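PDB 4PZC: 3-Hydroxyacyl-CoA dehydrogenase from Ralstonia eutropha H16, which catalyses the NAD-dependent oxidation of (S)-3-hydroxybutyryl-CoA and probably related (3S)-3-hydroxyacyl-CoA thioesters to their 3-oxoacyl-CoA products, and the reverse reduction. Local coordinates for residues A[7-12]-A[84-89]; A[113-118]-A[135-140]; A[150-155]-A[187-192]; A[196-201]-A[257-262]. One frame throughout, in Å; residues are numbered along the deposited sequence.

Contact 1 of 4, residues A[7-12]-A[84-89]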
loop_
_atom_site.group_PDB
_atom_site.type_symbol
_atom_site.label_atom_id
_atom_site.label_comp_id
_atom_site.label_asym_id
_atom_site.label_seq_id
_atom_site.Cartn_x
_atom_site.Cartn_y
_atom_site.Cartn_z
ATOM N N GLY A 7 2.040 -4.541 34.200
ATOM C CA GLY A 7 3.452 -4.177 34.197
ATOM C C GLY A 7 3.897 -3.607 32.853
ATOM O O GLY A 7 3.439 -4.050 31.795
ATOM N N ILE A 8 4.767 -2.597 32.904
ATOM C CA ILE A 8 5.460 -2.089 31.721
ATOM C C ILE A 8 6.925 -1.871 32.049
ATOM O O ILE A 8 7.233 -1.127 32.978
ATOM C CB ILE A 8 4.885 -0.747 31.257
ATOM C CG1 ILE A 8 3.432 -0.939 30.840
ATOM C CG2 ILE A 8 5.709 -0.183 30.100
ATOM C CD1 ILE A 8 2.776 0.300 30.273
ATOM N N VAL A 9 7.820 -2.509 31.301
ATOM C CA VAL A 9 9.232 -2.158 31.396
ATOM C C VAL A 9 9.560 -1.245 30.239
ATOM O O VAL A 9 9.342 -1.601 29.085
ATOM C CB VAL A 9 10.173 -3.382 31.385
ATOM C CG1 VAL A 9 11.630 -2.944 31.283
ATOM C CG2 VAL A 9 9.984 -4.219 32.642
ATOM N N GLY A 10 10.108 -0.077 30.556
ATOM C CA GLY A 10 10.421 0.928 29.556
ATOM C C GLY A 10 9.416 2.053 29.653
ATOM O O GLY A 10 8.205 1.829 29.595
ATOM N N ALA A 11 9.928 3.264 29.823
ATOM C CA ALA A 11 9.105 4.457 29.911
ATOM C C ALA A 11 9.345 5.399 28.730
ATOM O O ALA A 11 8.888 6.539 28.762
ATOM C CB ALA A 11 9.390 5.172 31.218
ATOM N N GLY A 12 10.049 4.929 27.696
ATOM C CA GLY A 12 10.204 5.677 26.439
ATOM C C GLY A 12 8.903 5.736 25.652
ATOM O O GLY A 12 7.819 5.563 26.201
ATOM N N ASP A 84 -0.569 -8.209 36.922
ATOM C CA ASP A 84 -1.185 -9.377 36.263
ATOM C C ASP A 84 -0.341 -9.854 35.074
ATOM O O ASP A 84 -0.306 -11.038 34.771
ATOM C CB ASP A 84 -2.614 -9.051 35.782
ATOM C CG ASP A 84 -3.496 -8.448 36.890
ATOM O OD1 ASP A 84 -3.380 -8.853 38.067
ATOM O OD2 ASP A 84 -4.313 -7.555 36.581
ATOM N N ILE A 85 0.348 -8.921 34.422
ATOM C CA ILE A 85 1.101 -9.187 33.194
ATOM C C ILE A 85 2.122 -8.063 32.947
ATOM O O ILE A 85 1.882 -6.900 33.313
ATOM C CB ILE A 85 0.145 -9.274 31.987
ATOM C CG1 ILE A 85 0.908 -9.163 30.663
ATOM C CG2 ILE A 85 -0.885 -8.152 32.043
ATOM C CD1 ILE A 85 0.088 -9.520 29.443
ATOM N N VAL A 86 3.241 -8.408 32.307
ATOM C CA VAL A 86 4.321 -7.457 32.058
ATOM C C VAL A 86 4.702 -7.339 30.571
ATOM O O VAL A 86 4.962 -8.341 29.893
ATOM C CB VAL A 86 5.572 -7.843 32.865
ATOM C CG1 VAL A 86 6.517 -6.650 32.992
ATOM C CG2 VAL A 86 5.172 -8.353 34.247
ATOM N N ILE A 87 4.757 -6.098 30.089
ATOM C CA ILE A 87 5.058 -5.795 28.706
ATOM C C ILE A 87 6.415 -5.145 28.681
ATOM O O ILE A 87 6.556 -3.984 29.093
ATOM C CB ILE A 87 4.059 -4.784 28.102
ATOM C CG1 ILE A 87 2.652 -5.383 28.010
ATOM C CG2 ILE A 87 4.527 -4.327 26.720
ATOM C CD1 ILE A 87 1.577 -4.347 27.760
ATOM N N GLU A 88 7.414 -5.884 28.208
ATOM C CA GLU A 88 8.719 -5.297 28.008
ATOM C C GLU A 88 8.601 -4.482 26.748
ATOM O O GLU A 88 8.125 -4.965 25.725
ATOM C CB GLU A 88 9.833 -6.337 27.905
ATOM C CG GLU A 88 11.203 -5.711 27.620
ATOM C CD GLU A 88 11.373 -5.357 26.167
ATOM O OE1 GLU A 88 11.409 -6.312 25.374
ATOM O OE2 GLU A 88 11.426 -4.151 25.814
ATOM N N ALA A 89 9.045 -3.236 26.854
ATOM C CA ALA A 89 8.847 -2.244 25.818
ATOM C C ALA A 89 10.025 -1.277 25.863
ATOM O O ALA A 89 9.885 -0.074 25.654
ATOM C CB ALA A 89 7.528 -1.520 26.058
#
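I87 sits between G7 and V9 in parallel strand pairing and serves both: its N donates to G7 O (3.0 Å) and its O accepts from V9 N (2.9 Å). A89 N continues the alternation, donating to V9 O at 2.8 Å. At the other end G7 N donates to I85 O, although that bond is modelled too short for its length to be trusted. CA-H groups supplement the pairing, V86 CA toward G7 O (3.5 Å) and I8 CA toward I87 O (3.4 Å). The opposite edge of strand 7-9 is occupied too, since I8 bonds V30 and V32 of strand 28-32. Side chains add one apolar touch, V9 CG2 to V86 CG1 at 4.2 Å; V9 CG1 is anti to its N (chi1 172°), which turns CG2 back toward V86. V86 CG1 also lies over the bare G7 backbone, 4.0 Å from G7 C. The carboxylate of E88 looks outside the pair: OE1 takes a salt bridge from K97 and a bond from S116, and OE2 accepts from the N atoms of A90 and T91. Past V9 the chain turns through G10, whose phi of 106° suits glycine, into the glycine-rich Rossmann turn predicted to bind NAD(+). A11 N is held by D33, and G12 is the N-cap of helix 13-23. That helix packs on I8 and I87, while helix 94-107 covers V9 and E88 on the other face of these central parallel strands.

Contact 2 of 4, residues A[113-118]-A[135-140]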
loop_
_atom_site.group_PDB
_atom_site.type_symbol
_atom_site.label_atom_id
_atom_site.label_comp_id
_atom_site.label_asym_id
_atom_site.label_seq_id
_atom_site.Cartn_x
_atom_site.Cartn_y
_atom_site.Cartn_z
ATOM N N ILE A 113 1.757 -13.428 32.938
ATOM C CA ILE A 113 2.156 -13.404 31.527
ATOM C C ILE A 113 3.200 -12.343 31.253
ATOM O O ILE A 113 3.056 -11.214 31.681
ATOM C CB ILE A 113 0.951 -13.079 30.620
ATOM C CG1 ILE A 113 -0.087 -14.208 30.691
ATOM C CG2 ILE A 113 1.390 -12.802 29.174
ATOM C CD1 ILE A 113 -1.454 -13.819 30.163
ATOM N N ILE A 114 4.227 -12.721 30.512
ATOM C CA ILE A 114 5.248 -11.806 30.041
ATOM C C ILE A 114 5.096 -11.648 28.528
ATOM O O ILE A 114 5.234 -12.613 27.768
ATOM C CB ILE A 114 6.659 -12.347 30.349
ATOM C CG1 ILE A 114 6.834 -12.582 31.866
ATOM C CG2 ILE A 114 7.719 -11.400 29.796
ATOM C CD1 ILE A 114 8.032 -13.446 32.262
ATOM N N ALA A 115 4.800 -10.430 28.096
ATOM C CA ALA A 115 4.731 -10.097 26.682
ATOM C C ALA A 115 5.910 -9.210 26.358
ATOM O O ALA A 115 6.374 -8.481 27.225
ATOM C CB ALA A 115 3.438 -9.371 26.374
ATOM N N SER A 116 6.400 -9.280 25.123
ATOM C CA SER A 116 7.437 -8.349 24.642
ATOM C C SER A 116 7.038 -7.656 23.350
ATOM O O SER A 116 6.684 -8.308 22.379
ATOM C CB SER A 116 8.757 -9.063 24.412
ATOM O OG SER A 116 9.761 -8.106 24.133
ATOM N N ASN A 117 7.089 -6.333 23.348
ATOM C CA ASN A 117 6.817 -5.550 22.156
ATOM C C ASN A 117 8.073 -5.502 21.261
ATOM O O ASN A 117 9.178 -5.281 21.755
ATOM C CB ASN A 117 6.393 -4.150 22.566
ATOM C CG ASN A 117 6.159 -3.250 21.387
ATOM O OD1 ASN A 117 6.863 -2.271 21.182
ATOM N ND2 ASN A 117 5.190 -3.592 20.591
ATOM N N THR A 118 7.902 -5.733 19.959
ATOM C CA THR A 118 9.020 -5.782 18.994
ATOM C C THR A 118 8.475 -5.771 17.563
ATOM O O THR A 118 7.322 -6.143 17.337
ATOM C CB THR A 118 9.911 -7.042 19.192
ATOM O OG1 THR A 118 11.047 -7.026 18.299
ATOM C CG2 THR A 118 9.101 -8.313 18.973
ATOM N N ARG A 135 3.400 -18.868 28.833
ATOM C CA ARG A 135 2.921 -17.590 29.349
ATOM C C ARG A 135 3.610 -16.403 28.655
ATOM O O ARG A 135 3.444 -15.268 29.076
ATOM C CB ARG A 135 3.129 -17.534 30.870
ATOM C CG ARG A 135 2.273 -18.521 31.646
ATOM C CD ARG A 135 0.892 -17.934 31.879
ATOM N NE ARG A 135 -0.173 -18.878 31.541
ATOM C CZ ARG A 135 -1.434 -18.540 31.281
ATOM N NH1 ARG A 135 -1.831 -17.266 31.326
ATOM N NH2 ARG A 135 -2.308 -19.490 30.970
ATOM N N PHE A 136 4.362 -16.661 27.586
ATOM C CA PHE A 136 5.037 -15.595 26.861
ATOM C C PHE A 136 4.375 -15.360 25.519
ATOM O O PHE A 136 4.098 -16.311 24.791
ATOM C CB PHE A 136 6.510 -15.918 26.636
ATOM C CG PHE A 136 7.271 -14.780 26.033
ATOM C CD1 PHE A 136 7.810 -13.803 26.829
ATOM C CD2 PHE A 136 7.403 -14.661 24.666
ATOM C CE1 PHE A 136 8.488 -12.740 26.272
ATOM C CE2 PHE A 136 8.078 -13.599 24.100
ATOM C CZ PHE A 136 8.620 -12.636 24.904
ATOM N N ILE A 137 4.161 -14.093 25.184
ATOM C CA ILE A 137 3.521 -13.733 23.929
ATOM C C ILE A 137 4.185 -12.468 23.388
ATOM O O ILE A 137 4.852 -11.768 24.134
ATOM C CB ILE A 137 2.023 -13.491 24.147
ATOM C CG1 ILE A 137 1.258 -13.650 22.835
ATOM C CG2 ILE A 137 1.786 -12.106 24.736
ATOM C CD1 ILE A 137 -0.232 -13.415 22.952
ATOM N N GLY A 138 4.045 -12.199 22.091
ATOM C CA GLY A 138 4.617 -11.001 21.460
ATOM C C GLY A 138 3.540 -9.995 21.125
ATOM O O GLY A 138 2.417 -10.370 20.802
ATOM N N MET A 139 3.868 -8.714 21.222
ATOM C CA MET A 139 2.984 -7.659 20.740
ATOM C C MET A 139 3.762 -6.655 19.902
ATOM O O MET A 139 4.955 -6.454 20.092
ATOM C CB MET A 139 2.313 -6.960 21.901
ATOM C CG MET A 139 1.711 -7.947 22.883
ATOM S SD MET A 139 1.220 -7.193 24.442
ATOM C CE MET A 139 -0.234 -6.252 23.947
ATOM N N HIS A 140 3.080 -6.049 18.948
ATOM C CA HIS A 140 3.662 -4.997 18.155
ATOM C C HIS A 140 2.608 -3.910 18.124
ATOM O O HIS A 140 1.601 -4.030 17.421
ATOM C CB HIS A 140 4.037 -5.511 16.750
ATOM C CG HIS A 140 4.625 -4.467 15.841
ATOM N ND1 HIS A 140 5.742 -3.733 16.169
ATOM C CD2 HIS A 140 4.260 -4.052 14.606
ATOM C CE1 HIS A 140 6.024 -2.890 15.190
ATOM N NE2 HIS A 140 5.142 -3.068 14.226
#
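R135 meets I113 and I114 at the start of a parallel strand pair: its O accepts from I114 N (3.0 Å), while its bent side chain brings NH1 alongside I113 CG1 at 3.6 Å, the methylene lying at the guanidinium edge. F136 follows with CG anti to the backbone N (chi1 -173°), which lays the ring back across the first strand. CD1 touches I114 CG2 at 3.8 Å and CZ reaches S116 CB at 3.6 Å. I137 bonds both ways, N to I114 O and O from S116 N. On the face away from F136, I137 CG2 rests on A115 CB (3.6 Å). G138, without a side chain, lies beside S116 in the pairing. M139 donates N to S116 O at 3.1 Å and accepts T118 N on its own O at 3.0 Å, where N117 ND2 adds a weak bond. Its SD packs on A115 CB at 3.7 Å. H140, predicted to be important for catalysis, ends the segment, with CB and ring next to T118 O; T118 itself turns its hydroxyl to E92, an NAD(+)-contacting residue. The two strands form a beta-alpha-beta unit with helix 123-127, which packs on F136. Helix 94-107 covers I114, helix 161-173 lies against I113, R135 and I137, and strands 85-88 and 150-155 flank the pair.

Contact 3 of 4, residues A[150-155]-A[187-192]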
loop_
_atom_site.group_PDB
_atom_site.type_symbol
_atom_site.label_atom_id
_atom_site.label_comp_id
_atom_site.label_asym_id
_atom_site.label_seq_id
_atom_site.Cartn_x
_atom_site.Cartn_y
_atom_site.Cartn_z
ATOM N N LEU A 150 -4.473 -0.563 16.677
ATOM C CA LEU A 150 -4.157 -1.981 16.471
ATOM C C LEU A 150 -2.820 -2.474 17.000
ATOM O O LEU A 150 -1.863 -1.708 17.222
ATOM C CB LEU A 150 -4.256 -2.351 14.996
ATOM C CG LEU A 150 -3.115 -1.970 14.032
ATOM C CD1 LEU A 150 -2.345 -0.707 14.452
ATOM C CD2 LEU A 150 -2.200 -3.173 13.792
ATOM N N VAL A 151 -2.785 -3.784 17.190
ATOM C CA VAL A 151 -1.612 -4.477 17.667
ATOM C C VAL A 151 -1.503 -5.818 16.960
ATOM O O VAL A 151 -2.532 -6.497 16.702
ATOM C CB VAL A 151 -1.722 -4.793 19.157
ATOM C CG1 VAL A 151 -0.350 -5.129 19.722
ATOM C CG2 VAL A 151 -2.338 -3.624 19.890
ATOM N N GLU A 152 -0.266 -6.205 16.668
ATOM C CA GLU A 152 -0.036 -7.525 16.183
ATOM C C GLU A 152 0.208 -8.353 17.418
ATOM O O GLU A 152 1.015 -7.986 18.258
ATOM C CB GLU A 152 1.146 -7.583 15.218
ATOM C CG GLU A 152 1.000 -6.646 14.028
ATOM C CD GLU A 152 2.079 -6.831 12.971
ATOM O OE1 GLU A 152 3.277 -6.529 13.211
ATOM O OE2 GLU A 152 1.710 -7.262 11.865
ATOM N N LEU A 153 -0.529 -9.454 17.534
ATOM C CA LEU A 153 -0.383 -10.390 18.632
ATOM C C LEU A 153 0.348 -11.532 18.034
ATOM O O LEU A 153 -0.136 -12.146 17.101
ATOM C CB LEU A 153 -1.740 -10.863 19.126
ATOM C CG LEU A 153 -2.681 -9.775 19.651
ATOM C CD1 LEU A 153 -4.011 -10.400 20.079
ATOM C CD2 LEU A 153 -2.032 -8.997 20.798
ATOM N N ILE A 154 1.538 -11.799 18.536
ATOM C CA ILE A 154 2.401 -12.728 17.866
ATOM C C ILE A 154 2.704 -13.914 18.763
ATOM O O ILE A 154 3.313 -13.791 19.835
ATOM C CB ILE A 154 3.690 -12.084 17.414
ATOM C CG1 ILE A 154 3.397 -10.776 16.679
ATOM C CG2 ILE A 154 4.436 -13.066 16.528
ATOM C CD1 ILE A 154 3.856 -9.511 17.391
ATOM N N ARG A 155 2.254 -15.072 18.317
ATOM C CA ARG A 155 2.385 -16.242 19.116
ATOM C C ARG A 155 3.712 -16.810 18.798
ATOM O O ARG A 155 4.032 -17.067 17.637
ATOM C CB ARG A 155 1.283 -17.232 18.792
ATOM C CG ARG A 155 -0.028 -16.778 19.369
ATOM C CD ARG A 155 -1.172 -17.746 19.130
ATOM N NE ARG A 155 -1.037 -19.009 19.863
ATOM C CZ ARG A 155 -2.068 -19.737 20.287
ATOM N NH1 ARG A 155 -3.323 -19.316 20.099
ATOM N NH2 ARG A 155 -1.851 -20.880 20.929
ATOM N N PHE A 187 6.231 -10.557 10.705
ATOM C CA PHE A 187 4.855 -10.779 11.097
ATOM C C PHE A 187 3.956 -10.481 9.905
ATOM O O PHE A 187 4.176 -11.028 8.835
ATOM C CB PHE A 187 4.538 -9.953 12.346
ATOM C CG PHE A 187 5.621 -10.041 13.390
ATOM C CD1 PHE A 187 6.282 -11.250 13.620
ATOM C CD2 PHE A 187 6.013 -8.914 14.116
ATOM C CE1 PHE A 187 7.302 -11.332 14.546
ATOM C CE2 PHE A 187 7.038 -8.992 15.046
ATOM C CZ PHE A 187 7.682 -10.197 15.260
ATOM N N VAL A 188 2.958 -9.635 10.062
ATOM C CA VAL A 188 2.051 -9.389 8.978
ATOM C C VAL A 188 2.325 -8.025 8.377
ATOM O O VAL A 188 2.605 -7.927 7.176
ATOM C CB VAL A 188 0.578 -9.543 9.439
ATOM C CG1 VAL A 188 -0.377 -8.715 8.596
ATOM C CG2 VAL A 188 0.152 -11.008 9.376
ATOM N N VAL A 189 2.256 -6.967 9.183
ATOM C CA VAL A 189 2.280 -5.629 8.601
ATOM C C VAL A 189 3.542 -5.346 7.853
ATOM O O VAL A 189 3.487 -5.052 6.663
ATOM C CB VAL A 189 1.979 -4.518 9.597
ATOM C CG1 VAL A 189 2.585 -3.199 9.143
ATOM C CG2 VAL A 189 0.471 -4.372 9.708
ATOM N N ASN A 190 4.676 -5.422 8.526
ATOM C CA ASN A 190 5.949 -5.075 7.869
ATOM C C ASN A 190 6.259 -6.056 6.771
ATOM O O ASN A 190 6.733 -5.659 5.706
ATOM C CB ASN A 190 7.107 -4.953 8.884
ATOM C CG ASN A 190 6.990 -3.701 9.765
ATOM O OD1 ASN A 190 7.424 -3.697 10.911
ATOM N ND2 ASN A 190 6.385 -2.642 9.234
ATOM N N ARG A 191 5.917 -7.319 7.001
ATOM C CA ARG A 191 6.159 -8.372 6.009
ATOM C C ARG A 191 5.623 -8.046 4.645
ATOM O O ARG A 191 6.301 -8.307 3.638
ATOM C CB ARG A 191 5.569 -9.712 6.419
ATOM C CG ARG A 191 6.306 -10.902 5.806
ATOM C CD ARG A 191 5.685 -11.292 4.499
ATOM N NE ARG A 191 6.228 -12.473 3.834
ATOM C CZ ARG A 191 5.998 -13.729 4.205
ATOM N NH1 ARG A 191 5.335 -14.034 5.328
ATOM N NH2 ARG A 191 6.481 -14.696 3.452
ATOM N N ILE A 192 4.434 -7.487 4.558
ATOM C CA ILE A 192 4.020 -7.109 3.224
ATOM C C ILE A 192 4.262 -5.634 2.876
ATOM O O ILE A 192 4.682 -5.329 1.754
ATOM C CB ILE A 192 2.651 -7.698 2.860
ATOM C CG1 ILE A 192 1.515 -7.113 3.669
ATOM C CG2 ILE A 192 2.734 -9.206 3.090
ATOM C CD1 ILE A 192 0.568 -8.172 4.250
HETATM O O HOH W 1 5.126 -6.476 11.091
#
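E152 reaches from its strand to the start of helix 189-205, where OE2 accepts from two consecutive backbone N atoms. V189 N comes in at 2.8 Å on the syn side of the carboxylate with a nearly straight bond (168°). V188 N, at 3.2 Å, arrives above the plane from the opposite face, so one oxygen is gripped from both faces. The packed part continues in I154, which crosses the ring of F187 at about a right angle: CG1 stands over one face in a CH-pi contact, 4.1 Å from the centroid, and CG2 touches CE1 at 3.9 Å. The carboxylate also borders this ring, with OE1 in plane at its edge, 3.7 Å from F187 CD2. The link through OE1 is looser, for it reaches the helix through a single water, which donates to E152 OE1 at 2.8 Å and accepts from N190 N at the same length. Behind the helix start, V188 and V189 pack on A209 and G217 of the second subunit. Three successive amides, V188, V189 and N190, are thus satisfied by one carboxylate, directly or through water, which should restrict its rotation. E152 also touches H140, predicted to be important for catalysis, consistent with the His-Glu pair of this family; the bonds to the helix would then help hold that glutamate in place between the two domains.

Contact 4 of 4, residues A[196-201]-A[257-262]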
loop_
_atom_site.group_PDB
_atom_site.type_symbol
_atom_site.label_atom_id
_atom_site.label_comp_id
_atom_site.label_asym_id
_atom_site.label_seq_id
_atom_site.Cartn_x
_atom_site.Cartn_y
_atom_site.Cartn_z
ATOM N N MET A 196 7.236 -3.865 -0.294
ATOM C CA MET A 196 6.628 -2.944 -1.252
ATOM C C MET A 196 7.474 -1.685 -1.334
ATOM O O MET A 196 7.786 -1.240 -2.428
ATOM C CB MET A 196 5.225 -2.559 -0.844
ATOM C CG MET A 196 4.511 -1.762 -1.904
ATOM S SD MET A 196 3.142 -0.842 -1.184
ATOM C CE MET A 196 4.026 0.640 -0.707
ATOM N N ILE A 197 7.846 -1.147 -0.168
ATOM C CA ILE A 197 8.697 0.028 -0.093
ATOM C C ILE A 197 10.018 -0.244 -0.817
ATOM O O ILE A 197 10.447 0.526 -1.682
ATOM C CB ILE A 197 9.059 0.416 1.346
ATOM C CG1 ILE A 197 7.814 0.569 2.251
ATOM C CG2 ILE A 197 9.896 1.690 1.320
ATOM C CD1 ILE A 197 6.842 1.619 1.768
ATOM N N ASN A 198 10.660 -1.345 -0.470
ATOM C CA ASN A 198 11.784 -1.830 -1.255
ATOM C C ASN A 198 11.602 -1.825 -2.782
ATOM O O ASN A 198 12.504 -1.389 -3.543
ATOM C CB ASN A 198 12.109 -3.256 -0.873
ATOM C CG ASN A 198 13.555 -3.539 -1.023
ATOM O OD1 ASN A 198 13.951 -4.555 -1.577
ATOM N ND2 ASN A 198 14.381 -2.610 -0.507
ATOM N N GLU A 199 10.455 -2.338 -3.251
ATOM C CA GLU A 199 10.247 -2.374 -4.702
ATOM C C GLU A 199 10.321 -0.976 -5.258
ATOM O O GLU A 199 10.851 -0.783 -6.329
ATOM C CB GLU A 199 8.922 -3.019 -5.106
ATOM C CG GLU A 199 8.961 -3.574 -6.529
ATOM C CD GLU A 199 9.930 -4.746 -6.693
ATOM O OE1 GLU A 199 10.314 -5.349 -5.673
ATOM O OE2 GLU A 199 10.303 -5.071 -7.846
ATOM N N ALA A 200 9.768 -0.009 -4.531
ATOM C CA ALA A 200 9.855 1.380 -4.930
ATOM C C ALA A 200 11.300 1.772 -5.124
ATOM O O ALA A 200 11.639 2.347 -6.152
ATOM C CB ALA A 200 9.209 2.299 -3.918
ATOM N N PHE A 201 12.167 1.453 -4.164
ATOM C CA PHE A 201 13.573 1.842 -4.312
ATOM C C PHE A 201 14.143 1.203 -5.571
ATOM O O PHE A 201 14.908 1.857 -6.310
ATOM C CB PHE A 201 14.416 1.541 -3.068
ATOM C CG PHE A 201 14.325 2.604 -2.037
ATOM C CD1 PHE A 201 13.195 2.725 -1.239
ATOM C CD2 PHE A 201 15.332 3.533 -1.892
ATOM C CE1 PHE A 201 13.091 3.733 -0.278
ATOM C CE2 PHE A 201 15.241 4.556 -0.949
ATOM C CZ PHE A 201 14.127 4.647 -0.135
ATOM N N ARG A 257 16.050 -9.506 -1.145
ATOM C CA ARG A 257 17.206 -8.617 -1.397
ATOM C C ARG A 257 16.898 -7.169 -1.098
ATOM O O ARG A 257 15.970 -6.612 -1.681
ATOM C CB ARG A 257 17.501 -8.582 -2.891
ATOM C CG ARG A 257 18.526 -9.544 -3.438
ATOM C CD ARG A 257 18.520 -9.418 -4.971
ATOM N NE ARG A 257 17.328 -10.024 -5.550
ATOM C CZ ARG A 257 16.938 -9.927 -6.816
ATOM N NH1 ARG A 257 17.615 -9.198 -7.686
ATOM N NH2 ARG A 257 15.833 -10.567 -7.210
ATOM N N PRO A 258 17.666 -6.530 -0.228
ATOM C CA PRO A 258 17.516 -5.063 -0.202
ATOM C C PRO A 258 17.796 -4.359 -1.539
ATOM O O PRO A 258 18.703 -4.766 -2.300
ATOM C CB PRO A 258 18.546 -4.601 0.865
ATOM C CG PRO A 258 19.054 -5.851 1.479
ATOM C CD PRO A 258 18.223 -7.023 1.026
ATOM N N ALA A 259 17.043 -3.287 -1.788
ATOM C CA ALA A 259 17.252 -2.432 -2.972
ATOM C C ALA A 259 18.591 -1.726 -2.856
ATOM O O ALA A 259 18.863 -1.112 -1.823
ATOM C CB ALA A 259 16.128 -1.406 -3.111
ATOM N N MET A 260 19.422 -1.850 -3.890
ATOM C CA MET A 260 20.779 -1.319 -3.846
ATOM C C MET A 260 20.822 0.186 -3.563
ATOM O O MET A 260 21.656 0.643 -2.782
ATOM C CB MET A 260 21.516 -1.597 -5.146
ATOM C CG MET A 260 21.884 -3.043 -5.386
ATOM S SD MET A 260 22.999 -3.736 -4.147
ATOM C CE MET A 260 21.803 -4.574 -3.121
ATOM N N LEU A 261 19.924 0.951 -4.186
ATOM C CA LEU A 261 19.846 2.384 -3.916
ATOM C C LEU A 261 19.541 2.580 -2.447
ATOM O O LEU A 261 20.108 3.443 -1.807
ATOM C CB LEU A 261 18.802 3.060 -4.792
ATOM C CG LEU A 261 18.720 4.603 -4.795
ATOM C CD1 LEU A 261 20.032 5.340 -5.091
ATOM C CD2 LEU A 261 17.664 5.069 -5.796
ATOM N N MET A 262 18.683 1.756 -1.879
ATOM C CA MET A 262 18.449 1.845 -0.437
ATOM C C MET A 262 19.740 1.592 0.342
ATOM O O MET A 262 19.973 2.253 1.346
ATOM C CB MET A 262 17.339 0.895 0.035
ATOM C CG MET A 262 17.013 1.031 1.524
ATOM S SD MET A 262 15.870 -0.242 2.160
ATOM C CE MET A 262 14.365 0.220 1.296
#
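M262 and F201 cross at about a right angle, the methionine lying over one face of the ring. CE is 4.2 Å from the ring centroid, 27° off the normal, in a CH-pi contact, and 3.8 Å from F201 CD1. SD stands farther up, 5.3 Å from the centroid, which makes this a rather distant Met-aromatic contact. The methionine chain runs extended as far as SD and bends at its last torsion (chi3 -68°), which folds the methyl toward the ring. At its edge, in plane, the ring meets I197 O of its own helix. A259 fits in beside this pair, its CB 3.4 Å from F201 CB. This is packing within the helical C-terminal domain of the 3-hydroxyacyl-CoA dehydrogenase family: A259 is the N-cap of helix 260-268, and that first turn rests on the side of the long helix 189-205. N198 crosses M262 at about a right angle too, its side chain wedged between R257, A259 and M262. L261 is more peripheral, with CD2 4.3 Å from F201 O. Helices 228-235 and 237-251 also pack on F201, through L229, A232 and L237. R257 turns its guanidinium to D253 of the second subunit, and E199 forms salt bridges with K255 and R191 of that same subunit.

How the contacts relate
From the N terminus, contact 1 closes a loop of 71 residues, bringing strand 5-9 beside strand 85-88. Contact 2 then closes a much shorter one of 16 residues at strands 113-117 and 136-141. The two join directly, V86 pairing with I113 and A115, so they are consecutive parts of one sheet. Strand 150-155 of contact 3 runs antiparallel to 136-141, and the contact closes 31 residues, tying the sheet to the helical C-terminal domain. Contact 4 follows farther along helix 189-205 and closes 55 residues inside that domain. All four lie in series, none enclosing or crossing another; contacts 1 and 4 are about 34 Å apart between centres.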